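Local coordinates for protein Na Glutathione S-transferase 2 (Necator americanus, PDB 2ON5) that binds glutathione and, as a hookworm glutathione S-transferase, probably catalyses its conjugation to electrophilic substrates, at residues L120-E123 with L124-A128. Numbering follows the deposited sequence.
Sequences LFKE and LLLPA
Phe-121 and Leu-126 meet where one helix widens into a pi-type turn just ahead of Pro-127, and kinks where the proline nitrogen makes no bond to the turn before. Leu-126 N donates to Phe-121 O at 2.9 Å, almost in line with the C=O bond, across five residues. One residue earlier Leu-120 O is gripped twice, by Leu-124 N at 2.8 Å from above the carbonyl plane and by Leu-125 N, the other five-residue bond, at 3.1 Å within it. With CG anti to the backbone nitrogen (chi1 166°), the Phe-121 ring leans toward the next turn. Leu-126 sets CG over one ring face in a CH-pi contact, 4.2 Å from the centroid, and presses CD2 to within 3.4 Å of Phe-121 CZ. Leu-125 CD2 comes obliquely, 4.0 Å from Phe-121 CE1. The other flank is looser: Lys-122 and Glu-123 point away into solvent, while the Pro-127 ring sits against preceding carbonyls, CG 3.6 Å from Glu-123 O and CD equally near Lys-122 O. In the all-helical C-terminal domain, Phe-121 stacks on Phe-171 and, with Leu-125, packs against helices 155-168 and 103-110; Ala-128 faces helix 82-101.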
ATOM      1  N   LEU A 120       7.333  23.787  -5.863  1.00 26.96           N
ATOM      2  CA  LEU A 120       6.897  22.583  -5.156  1.00 27.26           C
ATOM      3  C   LEU A 120       8.058  21.630  -4.906  1.00 26.70           C
ATOM      4  O   LEU A 120       8.099  20.930  -3.881  1.00 26.51           O
ATOM      5  CB  LEU A 120       5.840  21.834  -5.962  1.00 27.23           C
ATOM      6  CG  LEU A 120       4.333  21.962  -5.692  1.00 30.17           C
ATOM      7  CD1 LEU A 120       3.981  22.550  -4.325  1.00 27.42           C
ATOM      8  CD2 LEU A 120       3.695  22.695  -6.821  1.00 25.23           C
ATOM      9  N   PHE A 121       8.989  21.580  -5.854  1.00 25.67           N
ATOM     10  CA  PHE A 121      10.134  20.697  -5.728  1.00 25.61           C
ATOM     11  C   PHE A 121      10.939  21.137  -4.508  1.00 25.89           C
ATOM     12  O   PHE A 121      11.276  20.324  -3.644  1.00 24.64           O
ATOM     13  CB  PHE A 121      10.990  20.696  -7.003  1.00 24.67           C
ATOM     14  CG  PHE A 121      12.356  20.072  -6.815  1.00 25.34           C
ATOM     15  CD1 PHE A 121      12.524  18.686  -6.920  1.00 23.82           C
ATOM     16  CD2 PHE A 121      13.466  20.860  -6.514  1.00 23.76           C
ATOM     17  CE1 PHE A 121      13.765  18.105  -6.732  1.00 24.55           C
ATOM     18  CE2 PHE A 121      14.714  20.283  -6.328  1.00 23.76           C
ATOM     19  CZ  PHE A 121      14.870  18.911  -6.437  1.00 23.30           C
ATOM     20  N   LYS A 122      11.196  22.445  -4.425  1.00 25.82           N
ATOM     21  CA  LYS A 122      11.955  23.013  -3.324  1.00 27.45           C
ATOM     22  C   LYS A 122      11.222  22.917  -1.996  1.00 27.10           C
ATOM     23  O   LYS A 122      11.822  22.576  -0.984  1.00 27.22           O
ATOM     24  CB  LYS A 122      12.310  24.485  -3.605  1.00 27.36           C
ATOM     25  CG  LYS A 122      13.536  24.658  -4.473  1.00 28.43           C
ATOM     26  CD  LYS A 122      13.917  26.169  -4.593  1.00 29.77           C
ATOM     27  CE  LYS A 122      13.295  26.807  -5.801  1.00 32.93           C
ATOM     28  NZ  LYS A 122      13.532  28.299  -5.830  1.00 37.92           N
ATOM     29  N   GLU A 123       9.931  23.221  -1.997  1.00 26.79           N
ATOM     30  CA  GLU A 123       9.204  23.401  -0.744  1.00 27.32           C
ATOM     31  C   GLU A 123       8.635  22.082  -0.222  1.00 26.43           C
ATOM     32  O   GLU A 123       8.510  21.890   0.987  1.00 24.91           O
ATOM     33  CB  GLU A 123       8.097  24.459  -0.906  1.00 27.79           C
ATOM     34  CG  GLU A 123       8.618  25.875  -1.224  1.00 29.34           C
ATOM     35  CD  GLU A 123       7.521  26.969  -1.199  1.00 29.98           C
ATOM     36  OE1 GLU A 123       6.319  26.641  -1.099  1.00 31.77           O
ATOM     37  OE2 GLU A 123       7.875  28.167  -1.275  1.00 32.21           O
ATOM     38  N   LEU A 124       8.321  21.176  -1.149  1.00 25.37           N
ATOM     39  CA  LEU A 124       7.657  19.920  -0.826  1.00 25.07           C
ATOM     40  C   LEU A 124       8.578  18.697  -0.997  1.00 24.45           C
ATOM     41  O   LEU A 124       8.809  17.939  -0.039  1.00 23.47           O
ATOM     42  CB  LEU A 124       6.389  19.772  -1.681  1.00 25.17           C
ATOM     43  CG  LEU A 124       5.472  18.583  -1.384  1.00 25.79           C
ATOM     44  CD1 LEU A 124       5.208  18.446   0.088  1.00 24.91           C
ATOM     45  CD2 LEU A 124       4.172  18.704  -2.152  1.00 25.45           C
ATOM     46  N   LEU A 125       9.113  18.526  -2.205  1.00 23.10           N
ATOM     47  CA  LEU A 125       9.863  17.303  -2.520  1.00 23.27           C
ATOM     48  C   LEU A 125      11.208  17.195  -1.766  1.00 23.06           C
ATOM     49  O   LEU A 125      11.515  16.145  -1.188  1.00 22.23           O
ATOM     50  CB  LEU A 125      10.026  17.148  -4.043  1.00 22.97           C
ATOM     51  CG  LEU A 125      10.418  15.759  -4.550  1.00 22.48           C
ATOM     52  CD1 LEU A 125      10.005  15.562  -6.016  1.00 20.45           C
ATOM     53  CD2 LEU A 125      11.907  15.525  -4.388  1.00 18.47           C
ATOM     54  N   LEU A 126      11.998  18.272  -1.744  1.00 22.59           N
ATOM     55  CA  LEU A 126      13.311  18.206  -1.104  1.00 22.17           C
ATOM     56  C   LEU A 126      13.239  17.750   0.351  1.00 21.87           C
ATOM     57  O   LEU A 126      13.959  16.833   0.730  1.00 21.71           O
ATOM     58  CB  LEU A 126      14.110  19.511  -1.239  1.00 22.31           C
ATOM     59  CG  LEU A 126      14.713  19.794  -2.624  1.00 22.26           C
ATOM     60  CD1 LEU A 126      15.458  21.132  -2.597  1.00 24.72           C
ATOM     61  CD2 LEU A 126      15.626  18.665  -3.102  1.00 23.93           C
ATOM     62  N   PRO A 127      12.366  18.380   1.175  1.00 22.64           N
ATOM     63  CA  PRO A 127      12.264  17.941   2.577  1.00 21.94           C
ATOM     64  C   PRO A 127      11.705  16.529   2.744  1.00 21.44           C
ATOM     65  O   PRO A 127      12.118  15.816   3.659  1.00 20.13           O
ATOM     66  CB  PRO A 127      11.300  18.962   3.183  1.00 23.01           C
ATOM     67  CG  PRO A 127      11.330  20.122   2.259  1.00 22.65           C
ATOM     68  CD  PRO A 127      11.473  19.528   0.919  1.00 22.53           C
ATOM     69  N   ALA A 128      10.766  16.143   1.871  1.00 20.42           N
ATOM     70  CA  ALA A 128      10.179  14.798   1.902  1.00 20.24           C
ATOM     71  C   ALA A 128      11.217  13.746   1.538  1.00 20.31           C
ATOM     72  O   ALA A 128      11.255  12.654   2.135  1.00 20.43           O
ATOM     73  CB  ALA A 128       8.955  14.701   0.962  1.00 19.11           C
TER